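Local coordinates for protein binary enterotoxin of Clostridium perfringens component a (Clostridium perfringens, PDB 5WTZ) that transfers ADP-ribose from NAD+ to actin, as the enzymatic component of an iota-like binary enterotoxin, at residues 317-320 / 321-324; 306-309 / 310-314; 82-85 / 86-89; 53-56 / 57-60. All blocks are in the same frame, centred on the assembly; numbering follows the deposited sequence.

Overall arrangement
Interactions 1 and 2 are neighbours in the second of the chain's two ADP-ribosyltransferase-like halves, between strand 295-301 and the start of helix 320-330. They touch where Asn322 ND2 packs 3.0 Å from Pro313 O, and their centres are 12 Å apart. Interaction 2 comes closer to the bound NAD, with the Leu310 side chain about 8 Å away against about 12 Å for Phe317. The first half holds interaction 4 on helix 36-61 and interaction 3 where the chain leaves the next helix, 70-83, with nearest atoms about 10 Å apart. Interaction 4 lies near the second half without touching interaction 1: their nearest atoms are about 10 Å apart, and the Lys60 side chain is about 8 Å from that of Arg300, an NADH-binding residue.

Interaction 1: residues 317-320 / 321-324; sequences FNKV and ENVS
Phe317 turns the edge of its ring to the first turn of the helix, with Asn322 O and Val323 N near the ring plane and CE1 4.1 Å from Asn322 O. Outside the two segments, the ring of Tyr315 meets that of Phe317 with the planes about 75° apart. The second flat group, the Asn322 amide, lies alongside the Lys319 side chain and points the same way, with ND2 3.8 Å from Lys319 CB. The amide is held there because ND2 donates to Asp316 O. The third, the Glu321 carboxylate, curls back across Lys319: a bend at chi2 (87°) brings OE1 to 3.3 Å from Lys319 CB, and OE2 is almost as near. The charges do not pair, since Lys319 NZ stays 5.5 Å from Glu321 OE1, although the opposite signs probably attract weakly.

Behind these groups the backbone starts to wind. Lys319 O accepts two weak bonds, from Asn322 N and Val323 N. Val320 O is gripped twice by one residue: Ser324 N comes in at 3.0 Å, while Ser324 OG donates at 3.2 Å from well above the carbonyl plane. Val323 adds apolar contact, its CG2 4.1 Å from Phe317 CB, and both side chains rest on Leu414 of strand 411-420. This is a helix N-terminus with Lys319 at the N-cap, the first turn of helix 320-330, seated on the five-stranded mixed sheet of the NAD-binding ADP-ribosyltransferase half.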
ATOM      1  N   PHE A 317      11.442 -17.453   0.511  1.00 27.58           N
ATOM      2  CA  PHE A 317      11.560 -16.139   1.145  1.00 28.73           C
ATOM      3  C   PHE A 317      11.713 -16.235   2.656  1.00 29.76           C
ATOM      4  O   PHE A 317      11.813 -15.215   3.340  1.00 31.71           O
ATOM      5  CB  PHE A 317      10.355 -15.272   0.795  1.00 26.81           C
ATOM      6  CG  PHE A 317      10.219 -15.008  -0.674  1.00 26.15           C
ATOM      7  CD1 PHE A 317      11.322 -14.620  -1.426  1.00 29.04           C
ATOM      8  CD2 PHE A 317       9.001 -15.177  -1.311  1.00 20.78           C
ATOM      9  CE1 PHE A 317      11.203 -14.386  -2.791  1.00 22.80           C
ATOM     10  CE2 PHE A 317       8.873 -14.940  -2.664  1.00 22.40           C
ATOM     11  CZ  PHE A 317       9.974 -14.555  -3.407  1.00 22.61           C
ATOM     12  N   ASN A 318      11.749 -17.458   3.172  1.00 31.13           N
ATOM     13  CA  ASN A 318      12.073 -17.686   4.577  1.00 31.43           C
ATOM     14  C   ASN A 318      13.557 -17.461   4.845  1.00 41.65           C
ATOM     15  O   ASN A 318      14.009 -17.495   5.988  1.00 47.17           O
ATOM     16  CB  ASN A 318      11.665 -19.098   5.003  1.00 34.75           C
ATOM     17  CG  ASN A 318      10.175 -19.216   5.277  1.00 36.33           C
ATOM     18  OD1 ASN A 318       9.515 -18.224   5.584  1.00 32.64           O
ATOM     19  ND2 ASN A 318       9.640 -20.429   5.168  1.00 41.28           N
ATOM     20  N   LYS A 319      14.310 -17.234   3.776  1.00 41.66           N
ATOM     21  CA  LYS A 319      15.718 -16.889   3.882  1.00 41.06           C
ATOM     22  C   LYS A 319      15.942 -15.434   3.469  1.00 41.69           C
ATOM     23  O   LYS A 319      15.541 -15.018   2.381  1.00 35.52           O
ATOM     24  CB  LYS A 319      16.553 -17.844   3.032  1.00 38.32           C
ATOM     25  CG  LYS A 319      16.333 -19.302   3.410  1.00 44.08           C
ATOM     26  CD  LYS A 319      17.183 -20.243   2.581  1.00 46.60           C
ATOM     27  CE  LYS A 319      17.156 -21.648   3.160  1.00 50.82           C
ATOM     28  NZ  LYS A 319      17.499 -21.617   4.607  1.00 54.41           N
ATOM     29  N   VAL A 320      16.576 -14.656   4.345  1.00 38.61           N
ATOM     30  CA  VAL A 320      16.733 -13.227   4.106  1.00 36.57           C
ATOM     31  C   VAL A 320      17.407 -12.933   2.769  1.00 32.94           C
ATOM     32  O   VAL A 320      16.995 -12.008   2.069  1.00 27.78           O
ATOM     33  CB  VAL A 320      17.538 -12.542   5.242  1.00 46.06           C
ATOM     34  CG1 VAL A 320      16.722 -12.503   6.518  1.00 48.21           C
ATOM     35  CG2 VAL A 320      18.849 -13.258   5.479  1.00 41.22           C
ATOM     36  N   GLU A 321      18.406 -13.740   2.408  1.00 29.33           N
ATOM     37  CA  GLU A 321      19.170 -13.544   1.173  1.00 31.29           C
ATOM     38  C   GLU A 321      18.270 -13.564  -0.050  1.00 28.93           C
ATOM     39  O   GLU A 321      18.490 -12.802  -0.995  1.00 31.14           O
ATOM     40  CB  GLU A 321      20.265 -14.609   1.013  1.00 32.99           C
ATOM     41  CG  GLU A 321      20.767 -15.225   2.311  1.00 58.29           C
ATOM     42  CD  GLU A 321      19.932 -16.407   2.766  1.00 69.31           C
ATOM     43  OE1 GLU A 321      19.643 -17.286   1.921  1.00 77.41           O
ATOM     44  OE2 GLU A 321      19.568 -16.455   3.962  1.00 67.11           O
ATOM     45  N   ASN A 322      17.253 -14.422  -0.032  1.00 26.51           N
ATOM     46  CA  ASN A 322      16.319 -14.512  -1.158  1.00 30.24           C
ATOM     47  C   ASN A 322      15.377 -13.318  -1.281  1.00 25.89           C
ATOM     48  O   ASN A 322      15.038 -12.904  -2.387  1.00 28.12           O
ATOM     49  CB  ASN A 322      15.514 -15.802  -1.069  1.00 25.92           C
ATOM     50  CG  ASN A 322      16.367 -17.018  -1.312  1.00 30.73           C
ATOM     51  OD1 ASN A 322      17.360 -16.948  -2.039  1.00 27.76           O
ATOM     52  ND2 ASN A 322      16.000 -18.141  -0.699  1.00 25.92           N
ATOM     53  N   VAL A 323      14.952 -12.762  -0.154  1.00 28.07           N
ATOM     54  CA  VAL A 323      14.199 -11.512  -0.193  1.00 28.57           C
ATOM     55  C   VAL A 323      15.074 -10.396  -0.777  1.00 30.15           C
ATOM     56  O   VAL A 323      14.618  -9.615  -1.608  1.00 24.62           O
ATOM     57  CB  VAL A 323      13.700 -11.102   1.203  1.00 25.60           C
ATOM     58  CG1 VAL A 323      12.999  -9.740   1.139  1.00 22.37           C
ATOM     59  CG2 VAL A 323      12.782 -12.174   1.780  1.00 23.32           C
ATOM     60  N   SER A 324      16.334 -10.337  -0.340  1.00 30.91           N
ATOM     61  CA  SER A 324      17.286  -9.340  -0.840  1.00 26.85           C
ATOM     62  C   SER A 324      17.517  -9.459  -2.345  1.00 26.46           C
ATOM     63  O   SER A 324      17.540  -8.453  -3.063  1.00 23.31           O
ATOM     64  CB  SER A 324      18.622  -9.466  -0.112  1.00 32.63           C
ATOM     65  OG  SER A 324      18.452  -9.221   1.270  1.00 44.01           O
TER

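Interaction 2: residues 306-309 / 310-314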
ATOM      1  N   PHE A 306       7.288 -13.687 -12.001  1.00 25.59           N
ATOM      2  CA  PHE A 306       8.595 -13.094 -11.764  1.00 24.00           C
ATOM      3  C   PHE A 306       9.708 -14.074 -12.129  1.00 24.06           C
ATOM      4  O   PHE A 306      10.804 -14.038 -11.563  1.00 23.95           O
ATOM      5  CB  PHE A 306       8.703 -12.627 -10.316  1.00 20.75           C
ATOM      6  CG  PHE A 306       7.845 -11.437 -10.021  1.00 22.49           C
ATOM      7  CD1 PHE A 306       6.526 -11.597  -9.652  1.00 24.41           C
ATOM      8  CD2 PHE A 306       8.346 -10.145 -10.170  1.00 20.28           C
ATOM      9  CE1 PHE A 306       5.732 -10.489  -9.401  1.00 28.13           C
ATOM     10  CE2 PHE A 306       7.552  -9.038  -9.926  1.00 23.36           C
ATOM     11  CZ  PHE A 306       6.252  -9.207  -9.543  1.00 28.34           C
ATOM     12  N   GLY A 307       9.422 -14.941 -13.094  1.00 22.57           N
ATOM     13  CA  GLY A 307      10.413 -15.863 -13.626  1.00 22.80           C
ATOM     14  C   GLY A 307      10.885 -16.924 -12.648  1.00 22.18           C
ATOM     15  O   GLY A 307      11.973 -17.466 -12.810  1.00 26.60           O
ATOM     16  N   LEU A 308      10.069 -17.222 -11.642  1.00 20.38           N
ATOM     17  CA  LEU A 308      10.374 -18.277 -10.682  1.00 23.24           C
ATOM     18  C   LEU A 308       9.454 -19.495 -10.837  1.00 26.13           C
ATOM     19  O   LEU A 308       8.367 -19.398 -11.423  1.00 23.50           O
ATOM     20  CB  LEU A 308      10.278 -17.736  -9.250  1.00 24.32           C
ATOM     21  CG  LEU A 308      11.258 -16.612  -8.887  1.00 23.99           C
ATOM     22  CD1 LEU A 308      10.902 -16.003  -7.548  1.00 23.44           C
ATOM     23  CD2 LEU A 308      12.693 -17.115  -8.882  1.00 28.83           C
ATOM     24  N   ASP A 309       9.924 -20.638 -10.340  1.00 23.94           N
ATOM     25  CA  ASP A 309       9.117 -21.853 -10.197  1.00 33.82           C
ATOM     26  C   ASP A 309       8.771 -22.047  -8.730  1.00 36.76           C
ATOM     27  O   ASP A 309       9.412 -21.461  -7.851  1.00 34.13           O
ATOM     28  CB  ASP A 309       9.864 -23.089 -10.693  1.00 42.43           C
ATOM     29  CG  ASP A 309      10.310 -22.964 -12.120  1.00 46.55           C
ATOM     30  OD1 ASP A 309       9.453 -22.685 -12.982  1.00 47.13           O
ATOM     31  OD2 ASP A 309      11.525 -23.122 -12.371  1.00 44.52           O
ATOM     32  N   LEU A 310       7.790 -22.901  -8.466  1.00 32.88           N
ATOM     33  CA  LEU A 310       7.392 -23.223  -7.100  1.00 37.43           C
ATOM     34  C   LEU A 310       8.564 -23.773  -6.280  1.00 36.39           C
ATOM     35  O   LEU A 310       8.640 -23.551  -5.072  1.00 32.85           O
ATOM     36  CB  LEU A 310       6.236 -24.228  -7.114  1.00 42.73           C
ATOM     37  CG  LEU A 310       5.034 -23.947  -6.209  1.00 46.72           C
ATOM     38  CD1 LEU A 310       4.463 -22.549  -6.446  1.00 44.07           C
ATOM     39  CD2 LEU A 310       3.963 -25.006  -6.414  1.00 43.68           C
ATOM     40  N   ASN A 311       9.483 -24.471  -6.939  1.00 35.59           N
ATOM     41  CA  ASN A 311      10.630 -25.054  -6.243  1.00 40.14           C
ATOM     42  C   ASN A 311      11.967 -24.374  -6.536  1.00 32.88           C
ATOM     43  O   ASN A 311      13.034 -24.960  -6.315  1.00 31.73           O
ATOM     44  CB  ASN A 311      10.736 -26.537  -6.580  1.00 50.55           C
ATOM     45  CG  ASN A 311       9.468 -27.291  -6.250  1.00 59.55           C
ATOM     46  OD1 ASN A 311       8.912 -27.994  -7.094  1.00 64.37           O
ATOM     47  ND2 ASN A 311       8.993 -27.138  -5.015  1.00 58.65           N
ATOM     48  N   SER A 312      11.913 -23.145  -7.035  1.00 30.24           N
ATOM     49  CA  SER A 312      13.128 -22.361  -7.202  1.00 27.40           C
ATOM     50  C   SER A 312      13.690 -22.055  -5.826  1.00 23.55           C
ATOM     51  O   SER A 312      12.949 -21.632  -4.941  1.00 25.19           O
ATOM     52  CB  SER A 312      12.857 -21.058  -7.956  1.00 29.51           C
ATOM     53  OG  SER A 312      12.391 -21.305  -9.275  1.00 30.11           O
ATOM     54  N   PRO A 313      14.994 -22.285  -5.641  1.00 29.80           N
ATOM     55  CA  PRO A 313      15.706 -21.834  -4.445  1.00 28.53           C
ATOM     56  C   PRO A 313      15.433 -20.364  -4.141  1.00 32.55           C
ATOM     57  O   PRO A 313      15.279 -19.991  -2.974  1.00 32.97           O
ATOM     58  CB  PRO A 313      17.173 -22.057  -4.816  1.00 28.33           C
ATOM     59  CG  PRO A 313      17.144 -23.218  -5.735  1.00 28.48           C
ATOM     60  CD  PRO A 313      15.832 -23.145  -6.492  1.00 25.27           C
ATOM     61  N   ASP A 314      15.345 -19.542  -5.183  1.00 28.61           N
ATOM     62  CA  ASP A 314      15.151 -18.108  -5.022  1.00 32.84           C
ATOM     63  C   ASP A 314      13.753 -17.776  -4.493  1.00 24.62           C
ATOM     64  O   ASP A 314      13.500 -16.664  -4.054  1.00 23.25           O
ATOM     65  CB  ASP A 314      15.383 -17.384  -6.355  1.00 31.65           C
ATOM     66  CG  ASP A 314      16.846 -17.349  -6.763  1.00 34.72           C
ATOM     67  OD1 ASP A 314      17.685 -17.957  -6.065  1.00 31.20           O
ATOM     68  OD2 ASP A 314      17.155 -16.718  -7.797  1.00 35.48           O
TER
HETATM   69  O   HOH W   1      12.990 -24.431  -9.958  0.50 51.44           O
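Asp309 and Ser312 hold each other by two bonds running in opposite directions. Asp309 N donates to Ser312 OG at 2.8 Å, a fairly straight bond (159°), and Ser312 N returns a bond to Asp309 O at 3.1 Å. The second closes a type I beta turn from Asp309 to Ser312; its donor stands far above the carbonyl plane, 70° out of it. The hydroxyl is placed for its task by a first torsion of -63°, which swings OG beside the serine's own backbone N and back over the opening of the turn.

A water extends the pair. It donates to Asp309 OD2 at 3.1 Å and is also hydrogen-bonded to Ser312 OG at 3.3 Å, tying carboxylate to hydroxyl. The carboxylate itself stays 3.7 Å from the hydroxyl, measured from Asp309 OD2 to Ser312 OG, so the water makes the link.

Packing begins one residue earlier. Leu308 sends CD2 to within 3.7 Å of Asp314 CB and 4.1 Å of Ser312 CB, and the side chains of Leu308 and Asp314 cross at about a right angle. The same leucine also leans on Pro303 and Tyr315, whereas the Asp314 carboxylate turns to a salt bridge with Lys325 of helix 320-330. The chemistry implies a turn fixed mainly by polar bonds at the surface, backed by a single leucine branch, on the loop that carries Leu310 close to the NAD pocket.

Interaction 3: residues 82-85 / 86-89; sequences AVKK and SMLT
Met87 folds back over the last carbonyl before Lys85. From CB the chain sets off beside its own backbone N (chi1 -62°) and then runs extended, which lays it across Lys84 O: CG comes to 3.5 Å from that oxygen, SD passes it at 3.9 Å, and CE ends 3.6 Å away. The tip also approaches the lysine's own side chain, with CE 4.3 Å from Lys84 CB. These are van der Waals contacts, a thioether draped along a carbonyl oxygen.

The carbonyl that Met87 covers belongs to a type I beta turn from Val83 to Ser86. Ser86 N donates to Val83 O at 2.8 Å, reaching it from above the carbonyl plane, and one residue earlier Lys85 N bonds to Ala82 O at 3.0 Å. Both bonds span three residues, as the chain passes from helix 70-83 into the link leading to strand 92-98, an outer strand of the five-stranded sheet in the N-terminal half. Ser86 pairs through its backbone with Ala168, and Leu88 with Asn165 and Thr166, so the link is tied to strand 168-171 and the loop before it.

Ser86 CB, 3.6 Å from Val83 O, sits between the turn and helix 16-31, where its side chain touches Arg26 and Trp30. Lys85, extended beyond CG, carries its ammonium to a salt bridge with Glu38 and a hydrogen bond with Asn33 O. Lys84 NZ reaches back along the helix to Ser80 OG.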
ATOM      1  N   ALA A  82      -9.719   6.182  18.855  1.00 44.63           N
ATOM      2  CA  ALA A  82      -9.061   7.130  19.740  1.00 44.15           C
ATOM      3  C   ALA A  82      -8.515   8.320  18.955  1.00 44.33           C
ATOM      4  O   ALA A  82      -8.834   9.471  19.270  1.00 44.57           O
ATOM      5  CB  ALA A  82      -7.944   6.447  20.526  1.00 39.47           C
ATOM      6  N   VAL A  83      -7.716   8.053  17.923  1.00 36.94           N
ATOM      7  CA  VAL A  83      -7.106   9.145  17.163  1.00 35.33           C
ATOM      8  C   VAL A  83      -8.149   9.939  16.375  1.00 35.95           C
ATOM      9  O   VAL A  83      -7.971  11.133  16.141  1.00 42.43           O
ATOM     10  CB  VAL A  83      -5.997   8.642  16.197  1.00 38.73           C
ATOM     11  CG1 VAL A  83      -4.811   8.092  16.991  1.00 34.69           C
ATOM     12  CG2 VAL A  83      -6.540   7.613  15.202  1.00 38.11           C
ATOM     13  N   LYS A  84      -9.247   9.294  15.991  1.00 37.65           N
ATOM     14  CA  LYS A  84     -10.323   9.996  15.287  1.00 40.30           C
ATOM     15  C   LYS A  84     -11.007  11.037  16.165  1.00 44.72           C
ATOM     16  O   LYS A  84     -11.764  11.868  15.669  1.00 42.30           O
ATOM     17  CB  LYS A  84     -11.363   9.005  14.749  1.00 37.31           C
ATOM     18  CG  LYS A  84     -10.932   8.315  13.468  1.00 35.41           C
ATOM     19  CD  LYS A  84     -11.895   7.218  13.050  1.00 39.05           C
ATOM     20  CE  LYS A  84     -11.455   6.613  11.729  1.00 42.72           C
ATOM     21  NZ  LYS A  84     -11.788   5.168  11.587  1.00 49.42           N
ATOM     22  N   LYS A  85     -10.743  10.993  17.468  1.00 46.46           N
ATOM     23  CA  LYS A  85     -11.285  11.991  18.385  1.00 46.93           C
ATOM     24  C   LYS A  85     -10.317  13.162  18.511  1.00 47.13           C
ATOM     25  O   LYS A  85     -10.536  14.085  19.295  1.00 47.95           O
ATOM     26  CB  LYS A  85     -11.557  11.376  19.764  1.00 50.99           C
ATOM     27  CG  LYS A  85     -12.531  10.203  19.750  1.00 51.39           C
ATOM     28  CD  LYS A  85     -12.694   9.586  21.139  1.00 54.76           C
ATOM     29  CE  LYS A  85     -13.671   8.410  21.112  1.00 53.75           C
ATOM     30  NZ  LYS A  85     -13.863   7.793  22.463  1.00 52.75           N
ATOM     31  N   SER A  86      -9.242  13.114  17.732  1.00 41.24           N
ATOM     32  CA  SER A  86      -8.204  14.135  17.787  1.00 38.85           C
ATOM     33  C   SER A  86      -7.815  14.575  16.377  1.00 45.86           C
ATOM     34  O   SER A  86      -6.658  14.460  15.977  1.00 41.00           O
ATOM     35  CB  SER A  86      -6.977  13.607  18.542  1.00 37.01           C
ATOM     36  OG  SER A  86      -6.062  14.653  18.816  1.00 37.89           O
ATOM     37  N   MET A  87      -8.789  15.085  15.628  1.00 44.21           N
ATOM     38  CA  MET A  87      -8.549  15.517  14.256  1.00 42.15           C
ATOM     39  C   MET A  87      -7.944  16.918  14.182  1.00 39.58           C
ATOM     40  O   MET A  87      -8.306  17.803  14.954  1.00 39.71           O
ATOM     41  CB  MET A  87      -9.852  15.470  13.461  1.00 41.35           C
ATOM     42  CG  MET A  87     -10.439  14.080  13.348  1.00 39.48           C
ATOM     43  SD  MET A  87     -11.971  14.067  12.408  1.00 57.74           S
ATOM     44  CE  MET A  87     -12.140  12.307  12.105  1.00 61.71           C
ATOM     45  N   LEU A  88      -7.018  17.113  13.248  1.00 33.77           N
ATOM     46  CA  LEU A  88      -6.396  18.421  13.049  1.00 37.63           C
ATOM     47  C   LEU A  88      -7.423  19.464  12.617  1.00 38.86           C
ATOM     48  O   LEU A  88      -8.272  19.188  11.769  1.00 34.54           O
ATOM     49  CB  LEU A  88      -5.283  18.334  12.004  1.00 33.63           C
ATOM     50  CG  LEU A  88      -4.102  17.399  12.275  1.00 31.86           C
ATOM     51  CD1 LEU A  88      -3.110  17.543  11.147  1.00 25.17           C
ATOM     52  CD2 LEU A  88      -3.454  17.714  13.619  1.00 30.45           C
ATOM     53  N   THR A  89      -7.351  20.655  13.210  1.00 45.23           N
ATOM     54  CA  THR A  89      -8.260  21.745  12.854  1.00 46.05           C
ATOM     55  C   THR A  89      -7.795  22.425  11.569  1.00 44.04           C
ATOM     56  O   THR A  89      -8.573  23.056  10.858  1.00 41.14           O
ATOM     57  CB  THR A  89      -8.347  22.790  13.976  1.00 40.58           C
ATOM     58  OG1 THR A  89      -7.040  23.319  14.232  1.00 41.49           O
ATOM     59  CG2 THR A  89      -8.893  22.163  15.251  1.00 36.59           C
TER

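Interaction 4: residues 53-56 / 57-60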
ATOM      1  N   ASN A  53       1.569  -2.856  14.534  1.00 23.72           N
ATOM      2  CA  ASN A  53       1.601  -2.491  13.129  1.00 23.05           C
ATOM      3  C   ASN A  53       1.862  -3.704  12.245  1.00 17.87           C
ATOM      4  O   ASN A  53       1.274  -3.826  11.173  1.00 18.93           O
ATOM      5  CB  ASN A  53       2.639  -1.394  12.876  1.00 26.24           C
ATOM      6  CG  ASN A  53       2.187  -0.047  13.396  1.00 23.26           C
ATOM      7  OD1 ASN A  53       0.994   0.243  13.427  1.00 27.67           O
ATOM      8  ND2 ASN A  53       3.135   0.785  13.806  1.00 23.05           N
ATOM      9  N   SER A  54       2.711  -4.615  12.708  1.00 17.35           N
ATOM     10  CA  SER A  54       2.991  -5.801  11.929  1.00 26.44           C
ATOM     11  C   SER A  54       1.741  -6.672  11.876  1.00 23.46           C
ATOM     12  O   SER A  54       1.420  -7.245  10.833  1.00 22.43           O
ATOM     13  CB  SER A  54       4.178  -6.565  12.508  1.00 26.81           C
ATOM     14  OG  SER A  54       5.380  -5.892  12.174  1.00 27.33           O
ATOM     15  N   TYR A  55       1.018  -6.731  12.989  1.00 21.32           N
ATOM     16  CA  TYR A  55      -0.232  -7.482  13.037  1.00 21.34           C
ATOM     17  C   TYR A  55      -1.288  -6.929  12.072  1.00 21.93           C
ATOM     18  O   TYR A  55      -1.989  -7.706  11.426  1.00 23.10           O
ATOM     19  CB  TYR A  55      -0.791  -7.518  14.469  1.00 25.45           C
ATOM     20  CG  TYR A  55      -2.069  -8.329  14.572  1.00 24.56           C
ATOM     21  CD1 TYR A  55      -2.027  -9.718  14.606  1.00 27.90           C
ATOM     22  CD2 TYR A  55      -3.314  -7.708  14.596  1.00 28.01           C
ATOM     23  CE1 TYR A  55      -3.195 -10.470  14.686  1.00 32.09           C
ATOM     24  CE2 TYR A  55      -4.487  -8.447  14.681  1.00 29.51           C
ATOM     25  CZ  TYR A  55      -4.418  -9.826  14.719  1.00 32.12           C
ATOM     26  OH  TYR A  55      -5.570 -10.563  14.799  1.00 38.42           O
ATOM     27  N   SER A  56      -1.412  -5.606  11.960  1.00 19.75           N
ATOM     28  CA  SER A  56      -2.391  -5.023  11.045  1.00 25.54           C
ATOM     29  C   SER A  56      -2.181  -5.557   9.632  1.00 21.21           C
ATOM     30  O   SER A  56      -3.132  -5.772   8.896  1.00 21.81           O
ATOM     31  CB  SER A  56      -2.311  -3.495  11.039  1.00 26.98           C
ATOM     32  OG  SER A  56      -1.172  -3.046  10.328  1.00 25.27           O
ATOM     33  N   ILE A  57      -0.918  -5.785   9.282  1.00 22.19           N
ATOM     34  CA  ILE A  57      -0.565  -6.338   7.980  1.00 21.70           C
ATOM     35  C   ILE A  57      -0.985  -7.806   7.836  1.00 19.99           C
ATOM     36  O   ILE A  57      -1.662  -8.168   6.853  1.00 20.99           O
ATOM     37  CB  ILE A  57       0.948  -6.182   7.731  1.00 19.81           C
ATOM     38  CG1 ILE A  57       1.267  -4.691   7.582  1.00 21.99           C
ATOM     39  CG2 ILE A  57       1.372  -6.969   6.501  1.00 20.25           C
ATOM     40  CD1 ILE A  57       2.749  -4.359   7.411  1.00 20.16           C
ATOM     41  N   LYS A  58      -0.592  -8.636   8.803  1.00 19.39           N
ATOM     42  CA  LYS A  58      -1.029 -10.033   8.897  1.00 23.17           C
ATOM     43  C   LYS A  58      -2.535 -10.145   8.716  1.00 21.08           C
ATOM     44  O   LYS A  58      -3.029 -10.944   7.909  1.00 23.99           O
ATOM     45  CB  LYS A  58      -0.652 -10.642  10.256  1.00 17.76           C
ATOM     46  CG  LYS A  58       0.823 -10.920  10.483  1.00 18.03           C
ATOM     47  CD  LYS A  58       1.043 -11.345  11.933  1.00 25.71           C
ATOM     48  CE  LYS A  58       2.506 -11.656  12.207  1.00 32.41           C
ATOM     49  NZ  LYS A  58       2.938 -12.878  11.478  1.00 26.81           N
ATOM     50  N   LYS A  59      -3.266  -9.336   9.480  1.00 18.85           N
ATOM     51  CA  LYS A  59      -4.706  -9.468   9.561  1.00 27.46           C
ATOM     52  C   LYS A  59      -5.377  -9.114   8.241  1.00 27.76           C
ATOM     53  O   LYS A  59      -6.258  -9.832   7.775  1.00 21.35           O
ATOM     54  CB  LYS A  59      -5.265  -8.584  10.679  1.00 24.62           C
ATOM     55  CG  LYS A  59      -6.757  -8.750  10.908  1.00 27.42           C
ATOM     56  CD  LYS A  59      -7.286  -7.646  11.809  1.00 33.67           C
ATOM     57  CE  LYS A  59      -8.804  -7.746  11.995  1.00 40.30           C
ATOM     58  NZ  LYS A  59      -9.204  -9.091  12.479  1.00 49.01           N
ATOM     59  N   LYS A  60      -4.965  -8.009   7.634  1.00 21.16           N
ATOM     60  CA  LYS A  60      -5.665  -7.544   6.446  1.00 24.48           C
ATOM     61  C   LYS A  60      -5.364  -8.408   5.222  1.00 22.80           C
ATOM     62  O   LYS A  60      -6.169  -8.456   4.296  1.00 25.00           O
ATOM     63  CB  LYS A  60      -5.339  -6.074   6.168  1.00 24.68           C
ATOM     64  CG  LYS A  60      -3.928  -5.748   5.759  1.00 20.94           C
ATOM     65  CD  LYS A  60      -3.775  -4.235   5.858  1.00 28.52           C
ATOM     66  CE  LYS A  60      -2.560  -3.698   5.145  1.00 26.27           C
ATOM     67  NZ  LYS A  60      -2.458  -2.227   5.429  1.00 25.61           N
TER
HETATM   68  O   HOH W   2      -2.300  -1.562   8.187  1.00 26.82           O
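Ser56 and Lys60 share a water: it donates to Ser56 OG at 2.8 Å and accepts from Lys60 NZ at the same distance. The hydroxyl gives its own proton to Asn53 O (2.7 Å), and it can do so because chi1 of 75° holds OG between the backbone N and the carbonyl carbon, pointing back down the helix. The ammonium of Lys60 is further satisfied by salt bridges to Asp138 and Glu217, which probably helps a buried residue to carry its charge. On its way there the lysine passes over Ser56 O, with CG 3.2 Å from it.

Along the backbone, the carbonyls of Ser54, Tyr55 and Ser56 each take an amide four residues on. Lys58 N to Ser54 O is nearly straight (171°) and lies in the carbonyl plane, while Lys59 N to Tyr55 O is shorter at 2.8 Å. Ile57 N splits its proton between two weak bonds, to Asn53 O and Ser54 O. This is regular alpha-helix, near the C-terminal end of helix 36-61, at a point where the N-terminal half meets the second: Ile57 touches Tyr401, and Lys58 NZ is held by Glu404 and by Tyr402 O.

The Tyr55 ring has Lys59 CB over one face, 4.1 Å from CE2, with Lys59 CD as near to the same atom. The phenol OH is bound to Asn73 OD1 and Ile69 N. Lys59 NZ donates to that same Asn73 oxygen.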